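Local atomic coordinates of glycosyltransferase Gtf1 (Streptococcus pneumoniae, PDB entry 4PQG), a protein that belongs to the group 1 glycosyltransferases of the GT-B clan and carries an added extended beta-sheet domain, modelled here with uridine-5'-diphosphate. Residues L218-D227 and E239-H250; D281-N291 and P306-G314. All coordinates share one frame; numbering follows the deposited sequence.

Contact 1: residues L218-D227 and E239-H250; sequences LNKSDLVILD and EAQTAHLAVVVH. With NAG (2-acetamido-2-deoxy-beta-D-glucopyranose), chain D.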
loop_
_atom_site.group_PDB
_atom_site.type_symbol
_atom_site.label_atom_id
_atom_site.label_comp_id
_atom_site.label_asym_id
_atom_site.label_seq_id
_atom_site.Cartn_x
_atom_site.Cartn_y
_atom_site.Cartn_z
ATOM N N LEU A 218 -10.831 -23.594 -4.502
ATOM C CA LEU A 218 -9.790 -23.376 -5.508
ATOM C C LEU A 218 -9.726 -24.531 -6.512
ATOM O O LEU A 218 -9.737 -25.694 -6.111
ATOM C CB LEU A 218 -8.427 -23.203 -4.829
ATOM C CG LEU A 218 -8.226 -21.915 -4.029
ATOM C CD1 LEU A 218 -6.887 -21.945 -3.306
ATOM C CD2 LEU A 218 -8.343 -20.704 -4.938
ATOM N N ASN A 219 -9.671 -24.195 -7.801
ATOM C CA ASN A 219 -9.509 -25.182 -8.873
ATOM C C ASN A 219 -8.064 -25.182 -9.342
ATOM O O ASN A 219 -7.331 -24.219 -9.110
ATOM C CB ASN A 219 -10.401 -24.856 -10.085
ATOM C CG ASN A 219 -11.889 -24.811 -9.747
ATOM O OD1 ASN A 219 -12.586 -23.858 -10.113
ATOM N ND2 ASN A 219 -12.388 -25.844 -9.074
ATOM N N LYS A 220 -7.668 -26.252 -10.028
ATOM C CA LYS A 220 -6.331 -26.374 -10.579
ATOM C C LYS A 220 -6.001 -25.221 -11.539
ATOM O O LYS A 220 -4.853 -24.816 -11.629
ATOM C CB LYS A 220 -6.165 -27.727 -11.270
ATOM C CG LYS A 220 -4.727 -28.198 -11.393
ATOM C CD LYS A 220 -4.615 -29.384 -12.353
ATOM C CE LYS A 220 -3.229 -29.476 -12.984
ATOM N NZ LYS A 220 -2.914 -28.278 -13.826
ATOM N N SER A 221 -7.004 -24.674 -12.223
ATOM C CA SER A 221 -6.771 -23.576 -13.161
ATOM C C SER A 221 -6.735 -22.191 -12.494
ATOM O O SER A 221 -6.530 -21.184 -13.172
ATOM C CB SER A 221 -7.790 -23.593 -14.305
ATOM O OG SER A 221 -9.090 -23.250 -13.853
ATOM N N ASP A 222 -6.925 -22.139 -11.177
ATOM C CA ASP A 222 -6.804 -20.864 -10.448
ATOM C C ASP A 222 -5.355 -20.526 -10.159
ATOM O O ASP A 222 -4.497 -21.417 -10.112
ATOM C CB ASP A 222 -7.590 -20.903 -9.137
ATOM C CG ASP A 222 -9.077 -20.855 -9.356
ATOM O OD1 ASP A 222 -9.530 -20.244 -10.352
ATOM O OD2 ASP A 222 -9.793 -21.429 -8.525
ATOM N N LEU A 223 -5.098 -19.233 -9.975
ATOM C CA LEU A 223 -3.804 -18.739 -9.535
ATOM C C LEU A 223 -3.942 -17.910 -8.244
ATOM O O LEU A 223 -4.748 -16.979 -8.167
ATOM C CB LEU A 223 -3.162 -17.880 -10.633
ATOM C CG LEU A 223 -1.773 -17.251 -10.388
ATOM C CD1 LEU A 223 -0.713 -18.279 -9.982
ATOM C CD2 LEU A 223 -1.313 -16.452 -11.604
ATOM N N VAL A 224 -3.145 -18.264 -7.245
ATOM C CA VAL A 224 -3.044 -17.476 -6.012
ATOM C C VAL A 224 -1.718 -16.713 -6.070
ATOM O O VAL A 224 -0.644 -17.311 -6.201
ATOM C CB VAL A 224 -3.147 -18.370 -4.753
ATOM C CG1 VAL A 224 -2.923 -17.560 -3.477
ATOM C CG2 VAL A 224 -4.513 -19.055 -4.717
ATOM N N ILE A 225 -1.816 -15.393 -6.007
ATOM C CA ILE A 225 -0.649 -14.529 -5.977
ATOM C C ILE A 225 -0.547 -13.911 -4.587
ATOM O O ILE A 225 -1.448 -13.191 -4.134
ATOM C CB ILE A 225 -0.727 -13.428 -7.041
ATOM C CG1 ILE A 225 -0.920 -14.057 -8.432
ATOM C CG2 ILE A 225 0.503 -12.529 -6.979
ATOM C CD1 ILE A 225 -1.124 -13.066 -9.552
ATOM N N LEU A 226 0.570 -14.192 -3.941
ATOM C CA LEU A 226 0.815 -13.755 -2.584
ATOM C C LEU A 226 1.730 -12.524 -2.514
ATOM O O LEU A 226 2.930 -12.599 -2.801
ATOM C CB LEU A 226 1.414 -14.914 -1.803
ATOM C CG LEU A 226 1.578 -14.817 -0.290
ATOM C CD1 LEU A 226 0.257 -14.471 0.371
ATOM C CD2 LEU A 226 2.101 -16.161 0.211
ATOM N N ASP A 227 1.157 -11.406 -2.103
ATOM C CA ASP A 227 1.917 -10.160 -1.976
ATOM C C ASP A 227 2.568 -9.949 -0.612
ATOM O O ASP A 227 3.753 -9.567 -0.522
ATOM C CB ASP A 227 1.033 -8.986 -2.379
ATOM C CG ASP A 227 0.828 -8.944 -3.872
ATOM O OD1 ASP A 227 1.868 -8.777 -4.566
ATOM O OD2 ASP A 227 -0.326 -9.119 -4.344
ATOM N N GLU A 239 -3.057 -24.517 1.328
ATOM C CA GLU A 239 -4.337 -24.488 0.643
ATOM C C GLU A 239 -4.238 -24.106 -0.823
ATOM O O GLU A 239 -5.158 -24.376 -1.597
ATOM C CB GLU A 239 -5.316 -23.555 1.360
ATOM C CG GLU A 239 -5.616 -23.965 2.795
ATOM C CD GLU A 239 -6.187 -25.367 2.880
ATOM O OE1 GLU A 239 -7.050 -25.704 2.032
ATOM O OE2 GLU A 239 -5.773 -26.116 3.788
ATOM N N ALA A 240 -3.128 -23.483 -1.208
ATOM C CA ALA A 240 -2.924 -23.079 -2.596
ATOM C C ALA A 240 -2.371 -24.211 -3.468
ATOM O O ALA A 240 -2.342 -24.075 -4.687
ATOM C CB ALA A 240 -2.010 -21.864 -2.673
ATOM N N GLN A 241 -1.935 -25.309 -2.851
ATOM C CA GLN A 241 -1.331 -26.420 -3.596
ATOM C C GLN A 241 -2.272 -27.054 -4.629
ATOM O O GLN A 241 -1.816 -27.567 -5.645
ATOM C CB GLN A 241 -0.768 -27.486 -2.647
ATOM C CG GLN A 241 0.378 -26.999 -1.775
ATOM C CD GLN A 241 1.470 -26.298 -2.575
ATOM O OE1 GLN A 241 2.220 -26.942 -3.310
ATOM N NE2 GLN A 241 1.556 -24.975 -2.441
ATOM N N THR A 242 -3.578 -27.002 -4.375
ATOM C CA THR A 242 -4.557 -27.540 -5.323
ATOM C C THR A 242 -4.772 -26.601 -6.505
ATOM O O THR A 242 -5.320 -27.015 -7.518
ATOM C CB THR A 242 -5.920 -27.901 -4.675
ATOM O OG1 THR A 242 -6.473 -26.757 -4.004
ATOM C CG2 THR A 242 -5.763 -29.061 -3.685
ATOM N N ALA A 243 -4.340 -25.346 -6.372
ATOM C CA ALA A 243 -4.342 -24.401 -7.484
ATOM C C ALA A 243 -2.904 -24.203 -7.970
ATOM O O ALA A 243 -2.124 -25.156 -8.000
ATOM C CB ALA A 243 -4.963 -23.071 -7.060
ATOM N N HIS A 244 -2.568 -22.978 -8.376
ATOM C CA HIS A 244 -1.175 -22.586 -8.575
ATOM C C HIS A 244 -0.856 -21.464 -7.631
ATOM O O HIS A 244 -1.733 -20.677 -7.289
ATOM C CB HIS A 244 -0.919 -22.141 -10.008
ATOM C CG HIS A 244 -1.282 -23.183 -11.043
ATOM N ND1 HIS A 244 -0.422 -24.147 -11.439
ATOM C CD2 HIS A 244 -2.468 -23.399 -11.745
ATOM C CE1 HIS A 244 -1.025 -24.935 -12.358
ATOM N NE2 HIS A 244 -2.274 -24.472 -12.550
ATOM N N LEU A 245 0.405 -21.392 -7.216
ATOM C CA LEU A 245 0.857 -20.433 -6.226
ATOM C C LEU A 245 2.021 -19.609 -6.779
ATOM O O LEU A 245 3.053 -20.154 -7.175
ATOM C CB LEU A 245 1.279 -21.155 -4.934
ATOM C CG LEU A 245 1.857 -20.286 -3.811
ATOM C CD1 LEU A 245 0.813 -19.306 -3.290
ATOM C CD2 LEU A 245 2.422 -21.131 -2.683
ATOM N N ALA A 246 1.841 -18.293 -6.806
ATOM C CA ALA A 246 2.912 -17.366 -7.166
ATOM C C ALA A 246 3.198 -16.461 -5.969
ATOM O O ALA A 246 2.276 -16.109 -5.220
ATOM C CB ALA A 246 2.515 -16.542 -8.386
ATOM N N VAL A 247 4.473 -16.133 -5.770
ATOM C CA VAL A 247 4.903 -15.202 -4.713
ATOM C C VAL A 247 5.556 -13.998 -5.387
ATOM O O VAL A 247 6.512 -14.149 -6.164
ATOM C CB VAL A 247 5.889 -15.855 -3.719
ATOM C CG1 VAL A 247 6.562 -14.810 -2.816
ATOM C CG2 VAL A 247 5.185 -16.933 -2.901
ATOM N N VAL A 248 5.021 -12.812 -5.116
ATOM C CA VAL A 248 5.618 -11.591 -5.639
ATOM C C VAL A 248 6.637 -11.060 -4.640
ATOM O O VAL A 248 6.328 -10.923 -3.447
ATOM C CB VAL A 248 4.561 -10.521 -5.933
ATOM C CG1 VAL A 248 5.194 -9.275 -6.533
ATOM C CG2 VAL A 248 3.529 -11.067 -6.899
ATOM N N VAL A 249 7.843 -10.800 -5.143
ATOM C CA VAL A 249 8.926 -10.203 -4.371
ATOM C C VAL A 249 8.879 -8.694 -4.628
ATOM O O VAL A 249 9.013 -8.249 -5.766
ATOM C CB VAL A 249 10.298 -10.782 -4.787
ATOM C CG1 VAL A 249 11.427 -10.174 -3.957
ATOM C CG2 VAL A 249 10.291 -12.304 -4.674
ATOM N N HIS A 250 8.642 -7.907 -3.584
ATOM C CA HIS A 250 8.434 -6.463 -3.777
ATOM C C HIS A 250 9.624 -5.558 -3.558
ATOM O O HIS A 250 9.899 -4.660 -4.377
ATOM C CB HIS A 250 7.257 -5.992 -2.944
ATOM C CG HIS A 250 5.935 -6.459 -3.472
ATOM N ND1 HIS A 250 5.330 -5.873 -4.514
ATOM C CD2 HIS A 250 5.110 -7.499 -3.069
ATOM C CE1 HIS A 250 4.171 -6.499 -4.766
ATOM N NE2 HIS A 250 4.030 -7.487 -3.869
HETATM C C1 NAG D . 7.969 -1.628 -2.594
HETATM C C2 NAG D . 9.435 -1.364 -2.912
HETATM C C3 NAG D . 9.236 -0.585 -4.219
HETATM C C4 NAG D . 8.318 -1.325 -5.204
HETATM C C5 NAG D . 7.018 -1.804 -4.502
HETATM C C6 NAG D . 6.003 -2.483 -5.416
HETATM C C7 NAG D . 11.339 -0.587 -1.607
HETATM C C8 NAG D . 11.797 0.421 -0.590
HETATM N N2 NAG D . 10.063 -0.497 -1.944
HETATM O O1 NAG D . 7.474 -1.535 -1.289
HETATM O O3 NAG D . 10.469 -0.225 -4.819
HETATM O O4 NAG D . 7.991 -0.440 -6.248
HETATM O O5 NAG D . 7.441 -2.641 -3.423
HETATM O O6 NAG D . 6.576 -3.704 -5.824
HETATM O O7 NAG D . 12.124 -1.434 -2.063
#
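H250 and D227 meet where two parallel strands give way to loops, and their contact shows how a strand pair can present a side chain at its C-terminal end. H250 NE2 donates to D227 OD1 at 2.6 Å, reaching the anti side of the carboxylate while keeping the acceptor close to the ring plane. At the other nitrogen, H250 ND1 and NAG O6 share a hydrogen bond of 2.8 Å. With chi1 at -72°, H250 CG stands opposite its own carbonyl carbon, and from there the ring spans D227 and NAG. V248 CG1 lies over one ring face, offset toward the rim. In the second shell, R32 forms a salt bridge to D227 OD2, which Q29 also holds by a hydrogen bond; together they would hold the carboxylate that H250 NE2 meets.

Farther back, I225 CG2 presses on V248 CG2 at 3.4 Å, tighter than usual for methyl groups, and on the same sheet face L223 CD1 rests 4.0 Å from A246 CB. The opposite face brings V224 CG1 to L245 CD1 at 4.1 Å. Alternating backbone bonds join the strands; the shortest, A246 N to V224 O at 2.7 Å, is almost straight. Before the strand, D222 OD2 accepts from N219 N and from H6 of the N-terminal histidine tag.

This is a beta-alpha-beta unit of a Rossmann-like GT-B domain. Helix 233-240 covers L226, L245 and V247, helix 24-38 meets I225 and V248, and strands 10-15 and 282-285 flank the pair.

Contact 2: residues D281-N291 and P306-G314; sequences DFFIVSTDRQN and PKIVTIPVG. With NAG (2-acetamido-2-deoxy-beta-D-glucopyranose), chain D.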
loop_
_atom_site.group_PDB
_atom_site.type_symbol
_atom_site.label_atom_id
_atom_site.label_comp_id
_atom_site.label_asym_id
_atom_site.label_seq_id
_atom_site.Cartn_x
_atom_site.Cartn_y
_atom_site.Cartn_z
ATOM N N ASP A 281 4.948 -22.269 -7.353
ATOM C CA ASP A 281 5.009 -22.520 -8.795
ATOM C C ASP A 281 5.953 -21.548 -9.503
ATOM O O ASP A 281 6.790 -21.975 -10.287
ATOM C CB ASP A 281 3.615 -22.501 -9.405
ATOM C CG ASP A 281 2.781 -23.671 -8.932
ATOM O OD1 ASP A 281 3.098 -24.818 -9.305
ATOM O OD2 ASP A 281 1.840 -23.458 -8.148
ATOM N N PHE A 282 5.837 -20.250 -9.198
ATOM C CA PHE A 282 6.842 -19.276 -9.633
ATOM C C PHE A 282 6.935 -18.034 -8.750
ATOM O O PHE A 282 5.959 -17.639 -8.132
ATOM C CB PHE A 282 6.650 -18.867 -11.098
ATOM C CG PHE A 282 5.322 -18.245 -11.408
ATOM C CD1 PHE A 282 5.206 -16.870 -11.553
ATOM C CD2 PHE A 282 4.192 -19.042 -11.630
ATOM C CE1 PHE A 282 3.986 -16.293 -11.881
ATOM C CE2 PHE A 282 2.970 -18.472 -11.951
ATOM C CZ PHE A 282 2.867 -17.092 -12.085
ATOM N N PHE A 283 8.128 -17.453 -8.680
ATOM C CA PHE A 283 8.299 -16.146 -8.056
ATOM C C PHE A 283 8.249 -15.067 -9.130
ATOM O O PHE A 283 8.703 -15.287 -10.260
ATOM C CB PHE A 283 9.620 -16.080 -7.302
ATOM C CG PHE A 283 9.699 -17.015 -6.122
ATOM C CD1 PHE A 283 9.321 -16.580 -4.844
ATOM C CD2 PHE A 283 10.154 -18.326 -6.274
ATOM C CE1 PHE A 283 9.395 -17.438 -3.757
ATOM C CE2 PHE A 283 10.229 -19.186 -5.191
ATOM C CZ PHE A 283 9.853 -18.735 -3.927
ATOM N N ILE A 284 7.673 -13.917 -8.778
ATOM C CA ILE A 284 7.658 -12.743 -9.644
ATOM C C ILE A 284 8.556 -11.646 -9.052
ATOM O O ILE A 284 8.435 -11.315 -7.864
ATOM C CB ILE A 284 6.223 -12.193 -9.830
ATOM C CG1 ILE A 284 5.260 -13.307 -10.269
ATOM C CG2 ILE A 284 6.203 -11.046 -10.838
ATOM C CD1 ILE A 284 3.806 -12.852 -10.389
ATOM N N VAL A 285 9.473 -11.112 -9.863
ATOM C CA VAL A 285 10.278 -9.933 -9.486
ATOM C C VAL A 285 10.117 -8.827 -10.516
ATOM O O VAL A 285 9.770 -9.107 -11.657
ATOM C CB VAL A 285 11.782 -10.236 -9.332
ATOM C CG1 VAL A 285 12.024 -11.267 -8.244
ATOM C CG2 VAL A 285 12.385 -10.689 -10.659
ATOM N N SER A 286 10.405 -7.579 -10.139
ATOM C CA SER A 286 10.157 -6.454 -11.034
ATOM C C SER A 286 11.240 -6.161 -12.083
ATOM O O SER A 286 10.954 -5.509 -13.082
ATOM C CB SER A 286 9.871 -5.182 -10.242
ATOM O OG SER A 286 8.645 -5.306 -9.540
ATOM N N THR A 287 12.469 -6.595 -11.830
ATOM C CA THR A 287 13.581 -6.343 -12.755
ATOM C C THR A 287 14.380 -7.601 -13.011
ATOM O O THR A 287 14.418 -8.494 -12.169
ATOM C CB THR A 287 14.561 -5.305 -12.207
ATOM O OG1 THR A 287 15.228 -5.847 -11.062
ATOM C CG2 THR A 287 13.855 -4.021 -11.859
ATOM N N ASP A 288 15.049 -7.654 -14.160
ATOM C CA ASP A 288 15.919 -8.778 -14.489
ATOM C C ASP A 288 17.132 -8.884 -13.579
ATOM O O ASP A 288 17.624 -9.976 -13.360
ATOM C CB ASP A 288 16.406 -8.709 -15.943
ATOM C CG ASP A 288 15.331 -9.103 -16.937
ATOM O OD1 ASP A 288 14.508 -9.991 -16.625
ATOM O OD2 ASP A 288 15.318 -8.514 -18.034
ATOM N N ARG A 289 17.643 -7.759 -13.094
ATOM C CA ARG A 289 18.756 -7.807 -12.154
ATOM C C ARG A 289 18.357 -8.532 -10.859
ATOM O O ARG A 289 19.111 -9.365 -10.367
ATOM C CB ARG A 289 19.312 -6.412 -11.868
ATOM C CG ARG A 289 20.542 -6.364 -10.961
ATOM C CD ARG A 289 21.734 -7.195 -11.439
ATOM N NE ARG A 289 22.757 -7.305 -10.390
ATOM C CZ ARG A 289 23.592 -8.333 -10.239
ATOM N NH1 ARG A 289 23.544 -9.369 -11.065
ATOM N NH2 ARG A 289 24.472 -8.339 -9.247
ATOM N N GLN A 290 17.177 -8.229 -10.309
ATOM C CA GLN A 290 16.757 -8.937 -9.094
ATOM C C GLN A 290 16.521 -10.404 -9.409
ATOM O O GLN A 290 16.845 -11.277 -8.603
ATOM C CB GLN A 290 15.518 -8.327 -8.450
ATOM C CG GLN A 290 15.213 -8.948 -7.084
ATOM C CD GLN A 290 14.253 -8.126 -6.253
ATOM O OE1 GLN A 290 13.431 -7.377 -6.783
ATOM N NE2 GLN A 290 14.355 -8.264 -4.934
ATOM N N ASN A 291 15.990 -10.658 -10.601
ATOM C CA ASN A 291 15.767 -12.014 -11.072
ATOM C C ASN A 291 17.056 -12.831 -10.993
ATOM O O ASN A 291 17.092 -13.881 -10.345
ATOM C CB ASN A 291 15.170 -11.992 -12.491
ATOM C CG ASN A 291 14.666 -13.355 -12.945
ATOM O OD1 ASN A 291 15.273 -14.385 -12.656
ATOM N ND2 ASN A 291 13.553 -13.361 -13.662
ATOM N N PRO A 306 13.787 -22.645 -8.084
ATOM C CA PRO A 306 12.438 -22.289 -8.470
ATOM C C PRO A 306 12.421 -21.504 -9.770
ATOM O O PRO A 306 13.451 -20.971 -10.194
ATOM C CB PRO A 306 11.964 -21.416 -7.307
ATOM C CG PRO A 306 13.199 -20.810 -6.749
ATOM C CD PRO A 306 14.356 -21.704 -7.094
ATOM N N LYS A 307 11.252 -21.456 -10.397
ATOM C CA LYS A 307 11.025 -20.625 -11.554
ATOM C C LYS A 307 10.852 -19.186 -11.083
ATOM O O LYS A 307 10.145 -18.922 -10.110
ATOM C CB LYS A 307 9.782 -21.083 -12.311
ATOM C CG LYS A 307 9.443 -20.190 -13.490
ATOM C CD LYS A 307 8.417 -20.807 -14.422
ATOM C CE LYS A 307 8.450 -20.080 -15.763
ATOM N NZ LYS A 307 7.371 -20.523 -16.686
ATOM N N ILE A 308 11.514 -18.266 -11.771
ATOM C CA ILE A 308 11.447 -16.844 -11.420
ATOM C C ILE A 308 11.169 -16.047 -12.678
ATOM O O ILE A 308 11.918 -16.134 -13.640
ATOM C CB ILE A 308 12.752 -16.351 -10.776
ATOM C CG1 ILE A 308 13.086 -17.160 -9.518
ATOM C CG2 ILE A 308 12.683 -14.856 -10.507
ATOM C CD1 ILE A 308 14.429 -16.811 -8.898
ATOM N N VAL A 309 10.091 -15.280 -12.676
ATOM C CA VAL A 309 9.709 -14.509 -13.856
ATOM C C VAL A 309 9.805 -13.022 -13.535
ATOM O O VAL A 309 9.509 -12.610 -12.411
ATOM C CB VAL A 309 8.308 -14.914 -14.403
ATOM C CG1 VAL A 309 7.217 -14.744 -13.367
ATOM C CG2 VAL A 309 7.943 -14.129 -15.660
ATOM N N THR A 310 10.233 -12.233 -14.519
ATOM C CA THR A 310 10.310 -10.792 -14.378
ATOM C C THR A 310 9.060 -10.130 -14.936
ATOM O O THR A 310 8.806 -10.179 -16.131
ATOM C CB THR A 310 11.554 -10.218 -15.069
ATOM O OG1 THR A 310 12.737 -10.777 -14.471
ATOM C CG2 THR A 310 11.579 -8.694 -14.954
ATOM N N ILE A 311 8.266 -9.522 -14.056
ATOM C CA ILE A 311 7.106 -8.755 -14.482
ATOM C C ILE A 311 7.074 -7.482 -13.655
ATOM O O ILE A 311 6.890 -7.548 -12.434
ATOM C CB ILE A 311 5.776 -9.513 -14.297
ATOM C CG1 ILE A 311 5.867 -10.957 -14.807
ATOM C CG2 ILE A 311 4.638 -8.757 -14.969
ATOM C CD1 ILE A 311 4.717 -11.824 -14.338
ATOM N N PRO A 312 7.288 -6.326 -14.305
ATOM C CA PRO A 312 7.247 -5.033 -13.616
ATOM C C PRO A 312 5.920 -4.879 -12.874
ATOM O O PRO A 312 4.881 -5.221 -13.430
ATOM C CB PRO A 312 7.314 -4.035 -14.763
ATOM C CG PRO A 312 8.119 -4.736 -15.806
ATOM C CD PRO A 312 7.706 -6.179 -15.719
ATOM N N VAL A 313 5.976 -4.361 -11.641
ATOM C CA VAL A 313 4.798 -4.144 -10.802
ATOM C C VAL A 313 3.969 -2.957 -11.280
ATOM O O VAL A 313 2.841 -2.758 -10.847
ATOM C CB VAL A 313 5.149 -3.960 -9.295
ATOM C CG1 VAL A 313 5.655 -5.260 -8.688
ATOM C CG2 VAL A 313 6.146 -2.826 -9.072
ATOM N N GLY A 314 4.530 -2.161 -12.175
ATOM C CA GLY A 314 3.785 -1.030 -12.720
ATOM C C GLY A 314 4.023 -0.902 -14.208
ATOM O O GLY A 314 4.977 -1.462 -14.743
HETATM C C1 NAG D . 7.969 -1.628 -2.594
HETATM C C2 NAG D . 9.435 -1.364 -2.912
HETATM C C3 NAG D . 9.236 -0.585 -4.219
HETATM C C4 NAG D . 8.318 -1.325 -5.204
HETATM C C5 NAG D . 7.018 -1.804 -4.502
HETATM C C6 NAG D . 6.003 -2.483 -5.416
HETATM C C7 NAG D . 11.339 -0.587 -1.607
HETATM C C8 NAG D . 11.797 0.421 -0.590
HETATM N N2 NAG D . 10.063 -0.497 -1.944
HETATM O O1 NAG D . 7.474 -1.535 -1.289
HETATM O O3 NAG D . 10.469 -0.225 -4.819
HETATM O O4 NAG D . 7.991 -0.440 -6.248
HETATM O O5 NAG D . 7.441 -2.641 -3.423
HETATM O O6 NAG D . 6.576 -3.704 -5.824
HETATM O O7 NAG D . 12.124 -1.434 -2.063
HETATM O O HOH W 1 9.204 -23.027 -9.337
#
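T310 OG1 is gripped from two sides by the first turn of helix 288-301. It donates to D288 OD1 at 2.9 Å, on the anti side of the carboxylate, and accepts from N291 ND2 at 2.8 Å, lying near the plane of that amide. N291 carries CG anti to its backbone N (chi1 -169°), which brings the amide to the strand; the same ND2 makes a weak bond of 3.2 Å to I308 O, while OD1 sits against I308 CG2. T287 caps the helix, its OG1 accepting from Q290 N.

Next to this polar cluster, strands 282-285 and 308-310 pair in parallel through four backbone bonds, from F283 N to K307 O through to I311 N to V285 O. P306 CB meets the edge of the F283 ring, 3.5 Å from CE2. On the other sheet face V309 CG1 approaches F282 CD1 obliquely, and I284 CG2 touches I311 CB at 3.8 Å. V313, beyond the strand, packs against S286 and NAG O6.

Using its hydroxyl as both donor and acceptor, T310 ties the edge strand to the start of its crossover helix, where the helix dipole would be expected to favour the negative charge of D288.

In the fold
From the N terminus, the chain first lays down strand 10-15 and later the long antiparallel sheet, then returns to strand 223-226. Contact 1 closes the loop through helix 233-240, and only after it is complete does contact 2 open, closing a second loop through helix 288-301. The two therefore stand in series, neither nested nor crossed. They are joined edge to edge within one parallel sheet, since strands 244-248 and 282-285 are neighbours: D281 OD2 probably accepts from L245 N, and I284 O from V249 N. Together they supply four of the seven strands, out to the edge at 308-310, and each brings a residue just past its second strand, H250 or V313, to NAG, near UDP.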